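Long-range contacts in glucose dehydrogenase (Haloferax mediterranei, PDB 2VWG), which catalyses the zinc-dependent oxidation of D-glucose to D-glucono-1,5-lactone, also accepts other aldoses, and prefers NADP(+) to NAD(+): residues H58-H63 against G119-M124; T86-P91 against Y112-I117; F147-I152 against E307-A312; E156-H161 against V299-S304. All blocks are in the same frame, centred on the assembly; numbering follows the deposited sequence.

Interaction 1: H58-H63 against G119-M124. With ZN (zinc ion), chain D; LGC (D-glucono-1,5-lactone), chain C.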
# COMPACT_ATOMS: atom_id res chain seq x y z
N HIS A 58 -15.02 -35.46 -1.01
CA HIS A 58 -14.81 -34.78 -2.29
C HIS A 58 -15.09 -33.28 -2.21
O HIS A 58 -15.67 -32.80 -1.23
CB HIS A 58 -15.73 -35.39 -3.34
CG HIS A 58 -17.18 -35.09 -3.10
ND1 HIS A 58 -17.92 -35.75 -2.14
CD2 HIS A 58 -18.01 -34.19 -3.67
CE1 HIS A 58 -19.15 -35.28 -2.15
NE2 HIS A 58 -19.24 -34.33 -3.07
N LEU A 59 -14.66 -32.55 -3.24
CA LEU A 59 -14.98 -31.14 -3.38
C LEU A 59 -15.46 -30.89 -4.81
O LEU A 59 -14.70 -31.10 -5.76
CB LEU A 59 -13.75 -30.29 -3.08
CG LEU A 59 -13.82 -28.77 -3.33
CD1 LEU A 59 -14.78 -28.10 -2.36
CD2 LEU A 59 -12.43 -28.15 -3.23
N VAL A 60 -16.70 -30.45 -4.96
CA VAL A 60 -17.22 -30.01 -6.25
C VAL A 60 -16.47 -28.72 -6.61
O VAL A 60 -16.37 -27.80 -5.79
CB VAL A 60 -18.75 -29.78 -6.24
CG1 VAL A 60 -19.22 -29.22 -7.59
CG2 VAL A 60 -19.47 -31.09 -5.91
N LEU A 61 -15.90 -28.71 -7.80
CA LEU A 61 -15.10 -27.58 -8.26
C LEU A 61 -15.94 -26.46 -8.87
O LEU A 61 -17.15 -26.61 -9.08
CB LEU A 61 -14.09 -28.08 -9.30
CG LEU A 61 -13.06 -29.09 -8.79
CD1 LEU A 61 -12.40 -29.83 -9.93
CD2 LEU A 61 -12.04 -28.37 -7.94
N GLY A 62 -15.29 -25.34 -9.15
CA GLY A 62 -15.90 -24.27 -9.92
C GLY A 62 -16.34 -23.11 -9.05
O GLY A 62 -17.17 -23.27 -8.16
N HIS A 63 -15.78 -21.93 -9.31
CA HIS A 63 -16.17 -20.73 -8.58
C HIS A 63 -16.58 -19.58 -9.50
O HIS A 63 -16.98 -18.53 -9.02
CB HIS A 63 -15.04 -20.32 -7.62
CG HIS A 63 -13.77 -19.96 -8.32
ND1 HIS A 63 -12.81 -20.90 -8.64
CD2 HIS A 63 -13.33 -18.78 -8.82
CE1 HIS A 63 -11.82 -20.30 -9.28
NE2 HIS A 63 -12.11 -19.02 -9.39
N GLY A 119 -13.72 -25.36 1.84
CA GLY A 119 -14.71 -25.66 2.85
C GLY A 119 -16.13 -25.78 2.37
O GLY A 119 -17.00 -26.07 3.17
N ALA A 120 -16.38 -25.55 1.08
CA ALA A 120 -17.73 -25.63 0.54
C ALA A 120 -17.69 -26.00 -0.93
O ALA A 120 -16.82 -25.54 -1.68
CB ALA A 120 -18.47 -24.31 0.73
N HIS A 121 -18.66 -26.81 -1.35
CA HIS A 121 -18.76 -27.24 -2.75
C HIS A 121 -18.98 -26.06 -3.69
O HIS A 121 -19.66 -25.09 -3.35
CB HIS A 121 -19.89 -28.24 -2.91
CG HIS A 121 -19.64 -29.53 -2.18
ND1 HIS A 121 -18.52 -30.30 -2.41
CD2 HIS A 121 -20.35 -30.17 -1.23
CE1 HIS A 121 -18.55 -31.36 -1.62
NE2 HIS A 121 -19.65 -31.30 -0.89
N GLY A 122 -18.38 -26.16 -4.88
CA GLY A 122 -18.53 -25.16 -5.94
C GLY A 122 -19.74 -25.33 -6.83
O GLY A 122 -20.75 -25.89 -6.42
N TYR A 123 -19.62 -24.84 -8.06
CA TYR A 123 -20.76 -24.66 -8.95
C TYR A 123 -20.77 -25.60 -10.16
O TYR A 123 -21.65 -25.48 -10.98
CB TYR A 123 -20.84 -23.20 -9.42
CG TYR A 123 -20.94 -22.23 -8.28
CD1 TYR A 123 -19.94 -21.30 -8.03
CD2 TYR A 123 -22.05 -22.24 -7.43
CE1 TYR A 123 -20.03 -20.42 -6.97
CE2 TYR A 123 -22.15 -21.35 -6.38
CZ TYR A 123 -21.14 -20.44 -6.15
OH TYR A 123 -21.22 -19.56 -5.10
N MET A 124 -19.81 -26.53 -10.26
CA MET A 124 -19.80 -27.51 -11.35
C MET A 124 -20.73 -28.68 -11.08
O MET A 124 -20.30 -29.84 -10.98
CB MET A 124 -18.40 -28.01 -11.64
CG MET A 124 -17.56 -27.02 -12.40
SD MET A 124 -15.91 -27.64 -12.71
CE MET A 124 -15.09 -26.14 -13.26
ZN ZN D . -11.45 -17.69 -10.94
C1 LGC C . -9.95 -17.05 -6.80
C2 LGC C . -11.31 -16.47 -6.69
O5 LGC C . -9.10 -17.18 -5.68
O1 LGC C . -9.55 -17.44 -7.89
O2 LGC C . -11.58 -15.69 -7.83
C3 LGC C . -11.54 -15.64 -5.44
O3 LGC C . -12.92 -15.53 -5.20
C4 LGC C . -10.88 -16.28 -4.22
O4 LGC C . -11.09 -15.42 -3.13
C5 LGC C . -9.38 -16.46 -4.49
C6 LGC C . -8.68 -17.14 -3.31
O6 LGC C . -9.19 -18.44 -3.15
O HOH W 1 -11.55 -15.93 -10.44
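Strand residue V60 pairs its amide not with a backbone carbonyl but with an imidazole: V60 N donates to H121 ND1 over 3.1 Å, almost perfectly straight at 177° although V60 N stands 18° out of the ring plane. H121 NE2 is hydrogen-bonded to E56, so the ring is held at both nitrogens, a pattern consistent with the proton lying on NE2. The ring of H58 runs nearly parallel to that of H121 but is slid aside, and H121 CE1 also approaches the buried H58 O, which has no hydrogen-bond partner. From here the backbones take over, G122 N reaching V60 O at 2.7 Å, M124 N meeting L61 O and Y123 N meeting G62 O. Both segments belong to the GroES-like catalytic domain of zinc-containing alcohol dehydrogenases, in which segment 58-63 ends on a zinc ligand. Two glycines illustrate how close backbones restrict sequence: a CB on G62 would strike M124 CG, and one on G122 would collide with the carbonyl oxygens of V60, L61 and G62. The extended chain of M124 lies along L61, bringing SD to 3.9 Å from L61 CB and the terminal methyl near G62 CA. H63, which follows G62, binds the catalytic zinc through NE2 at 2.1 Å, alongside D38, E64 and a water, while Y123 CD1 approaches H63 CA at 3.9 Å with its hydroxyl hydrogen-bonded to T86 O.

Interaction 2: T86-P91 against Y112-I117. With LGC (D-glucono-1,5-lactone), chain C.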
# COMPACT_ATOMS: atom_id res chain seq x y z
N THR A 86 -21.76 -14.97 -6.07
CA THR A 86 -20.52 -14.66 -5.36
C THR A 86 -19.91 -15.95 -4.79
O THR A 86 -20.55 -17.00 -4.75
CB THR A 86 -20.71 -13.59 -4.24
OG1 THR A 86 -21.43 -14.14 -3.14
CG2 THR A 86 -21.44 -12.34 -4.79
N VAL A 87 -18.68 -15.85 -4.32
CA VAL A 87 -17.92 -17.02 -3.95
C VAL A 87 -17.92 -17.29 -2.44
O VAL A 87 -17.96 -18.45 -2.02
CB VAL A 87 -16.51 -16.92 -4.51
CG1 VAL A 87 -15.63 -18.09 -4.02
CG2 VAL A 87 -16.59 -16.88 -6.06
N ARG A 88 -17.90 -16.25 -1.61
CA ARG A 88 -17.78 -16.46 -0.17
C ARG A 88 -19.11 -16.69 0.55
O ARG A 88 -20.12 -16.06 0.22
CB ARG A 88 -16.97 -15.35 0.49
CG ARG A 88 -15.51 -15.57 0.30
CD ARG A 88 -14.66 -14.55 0.96
NE ARG A 88 -13.25 -14.82 0.67
CZ ARG A 88 -12.23 -14.19 1.24
NH1 ARG A 88 -12.45 -13.22 2.12
NH2 ARG A 88 -10.99 -14.53 0.93
N ARG A 89 -19.08 -17.60 1.52
CA ARG A 89 -20.24 -17.90 2.36
C ARG A 89 -19.76 -17.98 3.81
O ARG A 89 -18.58 -18.26 4.06
CB ARG A 89 -20.87 -19.23 1.96
CG ARG A 89 -21.41 -19.28 0.54
CD ARG A 89 -22.64 -18.41 0.37
NE ARG A 89 -23.15 -18.49 -1.00
CZ ARG A 89 -22.67 -17.80 -2.04
NH1 ARG A 89 -21.68 -16.94 -1.88
NH2 ARG A 89 -23.21 -17.97 -3.24
N PRO A 90 -20.66 -17.71 4.78
CA PRO A 90 -20.29 -17.81 6.19
C PRO A 90 -19.82 -19.23 6.55
O PRO A 90 -20.31 -20.21 5.98
CB PRO A 90 -21.57 -17.47 6.95
CG PRO A 90 -22.55 -16.99 5.97
CD PRO A 90 -22.05 -17.28 4.58
N PRO A 91 -18.86 -19.35 7.49
CA PRO A 91 -18.35 -20.66 7.86
C PRO A 91 -19.32 -21.44 8.75
O PRO A 91 -20.44 -20.97 9.01
CB PRO A 91 -17.04 -20.32 8.60
CG PRO A 91 -17.29 -19.00 9.19
CD PRO A 91 -18.21 -18.27 8.25
N TYR A 112 -14.60 -17.59 6.69
CA TYR A 112 -15.36 -17.74 5.46
C TYR A 112 -15.15 -19.14 4.88
O TYR A 112 -14.15 -19.81 5.18
CB TYR A 112 -14.92 -16.68 4.43
CG TYR A 112 -13.49 -16.81 3.97
CD1 TYR A 112 -13.14 -17.72 2.98
CD2 TYR A 112 -12.47 -16.04 4.54
CE1 TYR A 112 -11.83 -17.85 2.56
CE2 TYR A 112 -11.16 -16.16 4.11
CZ TYR A 112 -10.85 -17.07 3.13
OH TYR A 112 -9.55 -17.21 2.68
N PHE A 113 -16.10 -19.56 4.07
CA PHE A 113 -15.88 -20.60 3.07
C PHE A 113 -15.87 -19.92 1.71
O PHE A 113 -16.49 -18.88 1.52
CB PHE A 113 -17.02 -21.62 3.08
CG PHE A 113 -17.08 -22.47 4.33
CD1 PHE A 113 -15.95 -22.74 5.09
CD2 PHE A 113 -18.29 -23.04 4.71
CE1 PHE A 113 -16.02 -23.55 6.22
CE2 PHE A 113 -18.37 -23.85 5.84
CZ PHE A 113 -17.24 -24.10 6.59
N GLU A 114 -15.15 -20.54 0.76
CA GLU A 114 -15.21 -20.17 -0.65
C GLU A 114 -15.70 -21.36 -1.45
O GLU A 114 -15.04 -22.41 -1.51
CB GLU A 114 -13.84 -19.73 -1.16
CG GLU A 114 -13.47 -18.35 -0.70
CD GLU A 114 -12.06 -17.90 -1.08
OE1 GLU A 114 -11.22 -18.70 -1.54
OE2 GLU A 114 -11.80 -16.71 -0.90
N ARG A 115 -16.85 -21.20 -2.08
CA ARG A 115 -17.44 -22.27 -2.84
C ARG A 115 -16.53 -22.67 -4.00
O ARG A 115 -16.10 -21.82 -4.78
CB ARG A 115 -18.84 -21.87 -3.32
CG ARG A 115 -19.86 -21.75 -2.16
CD ARG A 115 -21.31 -21.87 -2.59
NE ARG A 115 -21.56 -23.12 -3.29
CZ ARG A 115 -22.76 -23.60 -3.61
NH1 ARG A 115 -23.87 -22.97 -3.28
NH2 ARG A 115 -22.84 -24.74 -4.28
N GLY A 116 -16.24 -23.96 -4.09
CA GLY A 116 -15.34 -24.49 -5.10
C GLY A 116 -13.86 -24.42 -4.76
O GLY A 116 -13.03 -24.87 -5.55
N ILE A 117 -13.51 -23.86 -3.60
CA ILE A 117 -12.12 -23.60 -3.26
C ILE A 117 -11.81 -24.07 -1.84
O ILE A 117 -10.93 -24.91 -1.64
CB ILE A 117 -11.76 -22.11 -3.40
CG1 ILE A 117 -12.12 -21.60 -4.80
CG2 ILE A 117 -10.26 -21.90 -3.15
CD1 ILE A 117 -11.84 -20.11 -5.00
C1 LGC C . -9.95 -17.05 -6.80
C2 LGC C . -11.31 -16.47 -6.69
O5 LGC C . -9.10 -17.18 -5.68
O1 LGC C . -9.55 -17.44 -7.89
O2 LGC C . -11.58 -15.69 -7.83
C3 LGC C . -11.54 -15.64 -5.44
O3 LGC C . -12.92 -15.53 -5.20
C4 LGC C . -10.88 -16.28 -4.22
O4 LGC C . -11.09 -15.42 -3.13
C5 LGC C . -9.38 -16.46 -4.49
C6 LGC C . -8.68 -17.14 -3.31
O6 LGC C . -9.19 -18.44 -3.15
O HOH W 2 -24.64 -21.19 -0.68
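The guanidinium of R88 lies flat on the ring of Y112, planes 9° apart and CZ 3.6 Å from the ring centroid, a stacked cation-pi contact with CZ over the ring's centre. At the edge of the same guanidinium and in its plane sits E114 OE2, though the carboxylate is turned 34° from it: R88 NE (2.9 Å) meets the anti lone pair of OE2, and NH2 (3.0 Å) comes from the same anti side but tilted out of the carboxylate plane. R88 NH1 turns to P104 O. A second aromatic, F113, offers a face to P91, whose CA stands 3.8 Å from the F113 ring centroid in a CH-pi contact. The salt bridge also bears on substrate binding through E114: the lactone donates from O4 to E114 OE2 at 2.7 Å and from O6 to OE1 at 2.6 Å. R88 is thus a second-shell residue that orients a first-shell one, and a leucine in its place would probably leave E114 without its charged mate and less firmly oriented, and the Y112 face without its cation. The backbones form a short antiparallel pairing in which R89 and F113 exchange both hydrogen bonds, R88 and E114 are the neighbouring non-hydrogen-bonded pair, and R115 N reaches V87 O. Strand 113-115 lies between 88-89 and 119-120 in a three-stranded sheet; R115 bonds to H121 O, and R89 packs on strand 127-131.

Interaction 3: F147-I152 against E307-A312. With LGC (D-glucono-1,5-lactone), chain C.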
# COMPACT_ATOMS: atom_id res chain seq x y z
N PHE A 147 -19.57 -16.36 -17.09
CA PHE A 147 -18.55 -16.90 -16.18
C PHE A 147 -17.33 -15.98 -16.10
O PHE A 147 -16.48 -16.19 -15.26
CB PHE A 147 -18.11 -18.33 -16.59
CG PHE A 147 -17.55 -18.44 -17.98
CD1 PHE A 147 -16.21 -18.22 -18.22
CD2 PHE A 147 -18.37 -18.73 -19.06
CE1 PHE A 147 -15.70 -18.28 -19.49
CE2 PHE A 147 -17.87 -18.80 -20.33
CZ PHE A 147 -16.52 -18.57 -20.56
N LEU A 148 -17.23 -15.00 -17.00
CA LEU A 148 -16.15 -14.03 -16.94
C LEU A 148 -16.43 -12.91 -15.93
O LEU A 148 -15.53 -12.17 -15.56
CB LEU A 148 -15.90 -13.42 -18.32
CG LEU A 148 -15.27 -14.35 -19.36
CD1 LEU A 148 -15.12 -13.62 -20.70
CD2 LEU A 148 -13.92 -14.92 -18.88
N ILE A 149 -17.68 -12.79 -15.48
CA ILE A 149 -18.03 -11.71 -14.55
C ILE A 149 -17.25 -11.83 -13.24
O ILE A 149 -16.77 -10.83 -12.72
CB ILE A 149 -19.55 -11.61 -14.29
CG1 ILE A 149 -20.29 -11.25 -15.59
CG2 ILE A 149 -19.87 -10.61 -13.15
CD1 ILE A 149 -19.88 -9.96 -16.23
N GLU A 150 -17.08 -13.06 -12.74
CA GLU A 150 -16.34 -13.23 -11.49
C GLU A 150 -14.87 -12.79 -11.60
O GLU A 150 -14.42 -11.99 -10.77
CB GLU A 150 -16.50 -14.67 -10.95
CG GLU A 150 -16.01 -14.85 -9.52
CD GLU A 150 -14.53 -15.14 -9.40
OE1 GLU A 150 -13.88 -15.45 -10.43
OE2 GLU A 150 -14.01 -15.07 -8.26
N PRO A 151 -14.12 -13.29 -12.58
CA PRO A 151 -12.73 -12.83 -12.71
C PRO A 151 -12.58 -11.33 -12.99
O PRO A 151 -11.65 -10.71 -12.50
CB PRO A 151 -12.15 -13.69 -13.83
CG PRO A 151 -13.31 -14.38 -14.46
CD PRO A 151 -14.43 -14.40 -13.52
N ILE A 152 -13.50 -10.75 -13.76
CA ILE A 152 -13.53 -9.31 -13.96
C ILE A 152 -13.70 -8.62 -12.61
O ILE A 152 -13.01 -7.64 -12.33
CB ILE A 152 -14.62 -8.86 -14.93
CG1 ILE A 152 -14.33 -9.37 -16.35
CG2 ILE A 152 -14.68 -7.30 -15.00
CD1 ILE A 152 -15.44 -9.07 -17.36
N GLU A 307 -20.89 -5.33 -5.31
CA GLU A 307 -20.67 -4.09 -6.05
C GLU A 307 -19.62 -4.26 -7.16
O GLU A 307 -19.72 -3.64 -8.22
CB GLU A 307 -20.31 -2.95 -5.09
CG GLU A 307 -19.02 -3.16 -4.25
CD GLU A 307 -19.16 -4.06 -2.97
OE1 GLU A 307 -20.26 -4.64 -2.72
OE2 GLU A 307 -18.15 -4.18 -2.22
N HIS A 308 -18.65 -5.12 -6.91
CA HIS A 308 -17.61 -5.43 -7.91
C HIS A 308 -18.17 -6.24 -9.07
O HIS A 308 -17.73 -6.05 -10.20
CB HIS A 308 -16.45 -6.16 -7.25
CG HIS A 308 -15.86 -5.42 -6.09
ND1 HIS A 308 -15.76 -5.96 -4.84
CD2 HIS A 308 -15.42 -4.14 -5.99
CE1 HIS A 308 -15.23 -5.07 -4.01
NE2 HIS A 308 -15.02 -3.96 -4.69
N PHE A 309 -19.10 -7.14 -8.78
CA PHE A 309 -19.79 -7.93 -9.81
C PHE A 309 -20.67 -7.02 -10.67
O PHE A 309 -20.71 -7.17 -11.90
CB PHE A 309 -20.65 -9.04 -9.16
CG PHE A 309 -19.86 -10.25 -8.66
CD1 PHE A 309 -19.05 -10.16 -7.54
CD2 PHE A 309 -19.99 -11.49 -9.28
CE1 PHE A 309 -18.34 -11.27 -7.08
CE2 PHE A 309 -19.29 -12.61 -8.81
CZ PHE A 309 -18.46 -12.50 -7.72
N GLU A 310 -21.38 -6.09 -10.04
CA GLU A 310 -22.17 -5.10 -10.77
C GLU A 310 -21.32 -4.25 -11.70
O GLU A 310 -21.66 -4.08 -12.87
CB GLU A 310 -22.95 -4.21 -9.80
CG GLU A 310 -24.02 -4.98 -9.07
CD GLU A 310 -24.78 -4.14 -8.05
OE1 GLU A 310 -24.40 -2.98 -7.82
OE2 GLU A 310 -25.73 -4.69 -7.46
N ALA A 311 -20.21 -3.75 -11.17
CA ALA A 311 -19.27 -2.98 -11.95
C ALA A 311 -18.76 -3.77 -13.15
O ALA A 311 -18.59 -3.24 -14.24
CB ALA A 311 -18.09 -2.56 -11.08
N ALA A 312 -18.53 -5.06 -12.93
CA ALA A 312 -18.03 -5.95 -13.99
C ALA A 312 -18.97 -6.01 -15.19
O ALA A 312 -18.50 -6.13 -16.33
CB ALA A 312 -17.78 -7.37 -13.42
C1 LGC C . -9.95 -17.05 -6.80
C2 LGC C . -11.31 -16.47 -6.69
O5 LGC C . -9.10 -17.18 -5.68
O1 LGC C . -9.55 -17.44 -7.89
O2 LGC C . -11.58 -15.69 -7.83
C3 LGC C . -11.54 -15.64 -5.44
O3 LGC C . -12.92 -15.53 -5.20
C4 LGC C . -10.88 -16.28 -4.22
O4 LGC C . -11.09 -15.42 -3.13
C5 LGC C . -9.38 -16.46 -4.49
C6 LGC C . -8.68 -17.14 -3.31
O6 LGC C . -9.19 -18.44 -3.15
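Residues I149-I152 of helix 149-165, which follow 3-10 residues F147-L148, pack against helix 306-318 with I152 and A312 the nearest pair, CA to CA 5.6 Å. This is a helix-helix contact in the C-terminal, Rossmann-type cofactor-binding region; no hydrogen bond joins the two segments, though H308 bonds to E160 further along helix 149-165. The small A312 is consistent with the close approach: its CB touches I152 CG2 and also I149 CG2, the latter at 3.9 Å. I149 CG2 additionally meets F309, lying 4.0 Å from CD2. Beyond the apolar seam comes E150, an established substrate- and zinc-binding residue, whose nearest side-chain atom here stands about 3 Å from the zinc rather than in direct coordination. Its CG, anti to the backbone N (chi1 -168°), rests 3.8 Å from F309 CZ, and a bend at chi2 (-86°) then carries the carboxylate off the phenylalanine toward the lactone, whose O2 donates to E150 OE2 at 2.5 Å. An alanine here would probably leave that lactone hydroxyl without its acceptor and open a gap beside the F309 ring. The tightest carbon pair is I152 CG2 to A312 CB, only 3.5 Å apart.

Interaction 4: E156-H161 against V299-S304. With LGC (D-glucono-1,5-lactone), chain C; NAP (NADP nicotinamide-adenine-dinucleotide phosphate), chain B.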
# COMPACT_ATOMS: atom_id res chain seq x y z
N GLU A 156 -11.86 -5.53 -10.56
CA GLU A 156 -12.62 -4.35 -10.12
C GLU A 156 -12.28 -4.04 -8.66
O GLU A 156 -12.08 -2.88 -8.31
CB GLU A 156 -14.13 -4.54 -10.25
CG GLU A 156 -14.65 -4.76 -11.66
CD GLU A 156 -14.60 -3.53 -12.56
OE1 GLU A 156 -14.14 -2.45 -12.14
OE2 GLU A 156 -15.03 -3.65 -13.72
N LYS A 157 -12.22 -5.06 -7.81
CA LYS A 157 -11.84 -4.83 -6.41
C LYS A 157 -10.40 -4.36 -6.29
O LYS A 157 -10.13 -3.40 -5.57
CB LYS A 157 -12.04 -6.07 -5.53
CG LYS A 157 -11.54 -5.84 -4.09
CD LYS A 157 -11.74 -7.00 -3.15
CE LYS A 157 -10.95 -6.77 -1.86
NZ LYS A 157 -11.15 -7.86 -0.83
N ALA A 158 -9.48 -5.04 -6.97
CA ALA A 158 -8.06 -4.69 -6.86
C ALA A 158 -7.82 -3.24 -7.26
O ALA A 158 -7.07 -2.51 -6.58
CB ALA A 158 -7.17 -5.65 -7.69
N LEU A 159 -8.47 -2.80 -8.33
CA LEU A 159 -8.33 -1.42 -8.79
C LEU A 159 -8.92 -0.42 -7.78
O LEU A 159 -8.32 0.62 -7.52
CB LEU A 159 -9.00 -1.23 -10.15
CG LEU A 159 -8.37 -1.98 -11.33
CD1 LEU A 159 -9.10 -1.64 -12.62
CD2 LEU A 159 -6.89 -1.69 -11.45
N GLU A 160 -10.07 -0.75 -7.20
CA GLU A 160 -10.66 0.10 -6.18
C GLU A 160 -9.69 0.34 -5.02
O GLU A 160 -9.49 1.47 -4.61
CB GLU A 160 -11.97 -0.50 -5.68
CG GLU A 160 -12.74 0.40 -4.75
CD GLU A 160 -13.96 -0.27 -4.14
OE1 GLU A 160 -13.97 -1.52 -3.98
OE2 GLU A 160 -14.90 0.48 -3.80
N HIS A 161 -9.07 -0.72 -4.51
CA HIS A 161 -8.16 -0.58 -3.38
C HIS A 161 -6.84 0.11 -3.76
O HIS A 161 -6.37 1.00 -3.04
CB HIS A 161 -7.94 -1.93 -2.70
CG HIS A 161 -9.14 -2.42 -1.95
ND1 HIS A 161 -9.12 -2.68 -0.60
CD2 HIS A 161 -10.40 -2.70 -2.37
CE1 HIS A 161 -10.31 -3.10 -0.21
NE2 HIS A 161 -11.11 -3.13 -1.26
N VAL A 299 -0.43 -2.96 -2.52
CA VAL A 299 -1.72 -3.38 -1.98
C VAL A 299 -2.05 -4.79 -2.45
O VAL A 299 -1.98 -5.08 -3.63
CB VAL A 299 -2.85 -2.38 -2.40
CG1 VAL A 299 -4.16 -2.76 -1.80
CG2 VAL A 299 -2.49 -0.95 -1.94
N GLY A 300 -2.40 -5.67 -1.52
CA GLY A 300 -2.88 -7.01 -1.86
C GLY A 300 -4.39 -7.05 -1.87
O GLY A 300 -5.02 -6.30 -1.16
N SER A 301 -4.96 -7.93 -2.68
CA SER A 301 -6.40 -8.02 -2.84
C SER A 301 -6.82 -9.45 -3.13
O SER A 301 -6.18 -10.16 -3.91
CB SER A 301 -6.86 -7.11 -3.97
OG SER A 301 -8.27 -7.06 -4.06
N VAL A 302 -7.90 -9.88 -2.49
CA VAL A 302 -8.45 -11.21 -2.73
C VAL A 302 -9.96 -11.14 -2.74
O VAL A 302 -10.56 -10.32 -2.03
CB VAL A 302 -7.92 -12.25 -1.69
CG1 VAL A 302 -8.48 -11.97 -0.27
CG2 VAL A 302 -8.26 -13.68 -2.13
N ASN A 303 -10.57 -11.97 -3.59
CA ASN A 303 -12.01 -12.12 -3.63
C ASN A 303 -12.64 -10.81 -4.13
O ASN A 303 -11.96 -9.96 -4.72
CB ASN A 303 -12.53 -12.57 -2.24
CG ASN A 303 -13.94 -13.14 -2.26
OD1 ASN A 303 -14.84 -12.56 -1.67
ND2 ASN A 303 -14.13 -14.27 -2.94
N SER A 304 -13.95 -10.68 -3.94
CA SER A 304 -14.70 -9.54 -4.45
C SER A 304 -16.12 -9.70 -3.93
O SER A 304 -16.50 -10.79 -3.49
CB SER A 304 -14.70 -9.50 -5.98
OG SER A 304 -15.17 -10.71 -6.54
C1 LGC C . -9.95 -17.05 -6.80
C2 LGC C . -11.31 -16.47 -6.69
O5 LGC C . -9.10 -17.18 -5.68
O1 LGC C . -9.55 -17.44 -7.89
O2 LGC C . -11.58 -15.69 -7.83
C3 LGC C . -11.54 -15.64 -5.44
O3 LGC C . -12.92 -15.53 -5.20
C4 LGC C . -10.88 -16.28 -4.22
O4 LGC C . -11.09 -15.42 -3.13
C5 LGC C . -9.38 -16.46 -4.49
C6 LGC C . -8.68 -17.14 -3.31
O6 LGC C . -9.19 -18.44 -3.15
PA NAP B . -2.61 -18.82 -14.76
O1A NAP B . -3.54 -19.12 -15.87
O2A NAP B . -1.81 -19.89 -14.18
O5B NAP B . -1.68 -17.63 -15.27
C5B NAP B . -0.44 -17.40 -14.66
C4B NAP B . 0.51 -16.95 -15.75
O4B NAP B . 1.66 -16.39 -15.18
C3B NAP B . 0.93 -18.12 -16.66
O3B NAP B . 0.52 -17.87 -17.98
C2B NAP B . 2.43 -18.14 -16.50
O2B NAP B . 3.09 -18.39 -17.70
C1B NAP B . 2.76 -16.73 -15.98
N9A NAP B . 4.02 -16.74 -15.24
C8A NAP B . 4.33 -17.45 -14.11
N7A NAP B . 5.60 -17.16 -13.75
C5A NAP B . 6.10 -16.29 -14.65
C6A NAP B . 7.34 -15.68 -14.77
N6A NAP B . 8.30 -15.92 -13.90
N1A NAP B . 7.56 -14.81 -15.81
C2A NAP B . 6.56 -14.54 -16.72
N3A NAP B . 5.33 -15.15 -16.60
C4A NAP B . 5.11 -16.01 -15.58
O3 NAP B . -3.45 -18.15 -13.57
PN NAP B . -4.66 -17.10 -13.64
O1N NAP B . -4.44 -16.08 -14.71
O2N NAP B . -5.96 -17.81 -13.57
O5D NAP B . -4.37 -16.40 -12.21
C5D NAP B . -3.13 -15.78 -11.98
C4D NAP B . -2.80 -15.79 -10.49
O4D NAP B . -3.77 -15.02 -9.80
C3D NAP B . -2.81 -17.17 -9.86
O3D NAP B . -1.82 -17.20 -8.86
C2D NAP B . -4.18 -17.25 -9.24
O2D NAP B . -4.25 -18.16 -8.19
C1D NAP B . -4.35 -15.81 -8.77
N1N NAP B . -5.74 -15.36 -8.56
C2N NAP B . -6.00 -14.66 -7.42
C3N NAP B . -7.26 -14.17 -7.18
C7N NAP B . -7.45 -13.23 -6.03
O7N NAP B . -8.72 -13.13 -5.51
N7N NAP B . -6.40 -12.58 -5.53
C4N NAP B . -8.28 -14.41 -8.09
C5N NAP B . -7.99 -15.12 -9.26
C6N NAP B . -6.71 -15.59 -9.49
P2B NAP B . 3.45 -19.89 -18.19
O1X NAP B . 2.19 -20.52 -18.64
O2X NAP B . 4.09 -20.68 -17.10
O3X NAP B . 4.37 -19.65 -19.36
O HOH W 3 -6.28 -4.16 0.33
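K157 donates from NZ over 2.8 Å to V302 O, whose neighbours in the chain hold both cofactor and sugar. N303 N bonds to the nicotinamide carboxamide oxygen O7N of NADP at 2.9 Å, S301 O accepts from the carboxamide N7N at 2.9 Å, and N303 ND2 reaches lactone O3 at 2.9 Å, with a longer bond to O4. V302 also belongs to this first shell, its CG2 lying 3.5 Å from lactone O4. One layer out, the lysine chain is fully extended, CG anti to the backbone N (chi1 176°), and lies alongside the loop: CG and CE each come 3.5 Å from S301 OG, while CD passes 3.4 Å from N303 O. A158 adds a methyl against S301 CB, and H161 packs on V299. Further out is the Rossmann fold itself, where helix 149-165 packs beside strand 297-300, the last strand of the parallel sheet within this chain. V299 pairs there with an antiparallel strand of the second subunit, so the sheet continues across the dimer. K157 NZ also forms a salt bridge with D105, which would temper its charge. V302 O and N303 N belong to one peptide group, and the ammonium on its oxygen is likely to polarise that group and strengthen the N-H offered to the nicotinamide amide.

The four contacts converge on one lactone from two domains. Interactions 1 and 2, centres 9 Å apart, lie in the GroES-like domain and share the small sheet in which strands 113-115 and 119-120 are neighbours; along the chain, interaction 2 falls within the span of interaction 1. Interactions 3 and 4 come later, centres 12 Å apart, sharing helix 149-165, with strand 297-300 leading on to helix 306-318; interaction 4 lies within the span of interaction 3. The two halves meet where R88 touches N303, T86 packs on F309 and H63 nears E150. Interactions 1 and 4, centres 23 Å apart, do not touch; the active site draws H63 from one domain, E150 and N303 from the other.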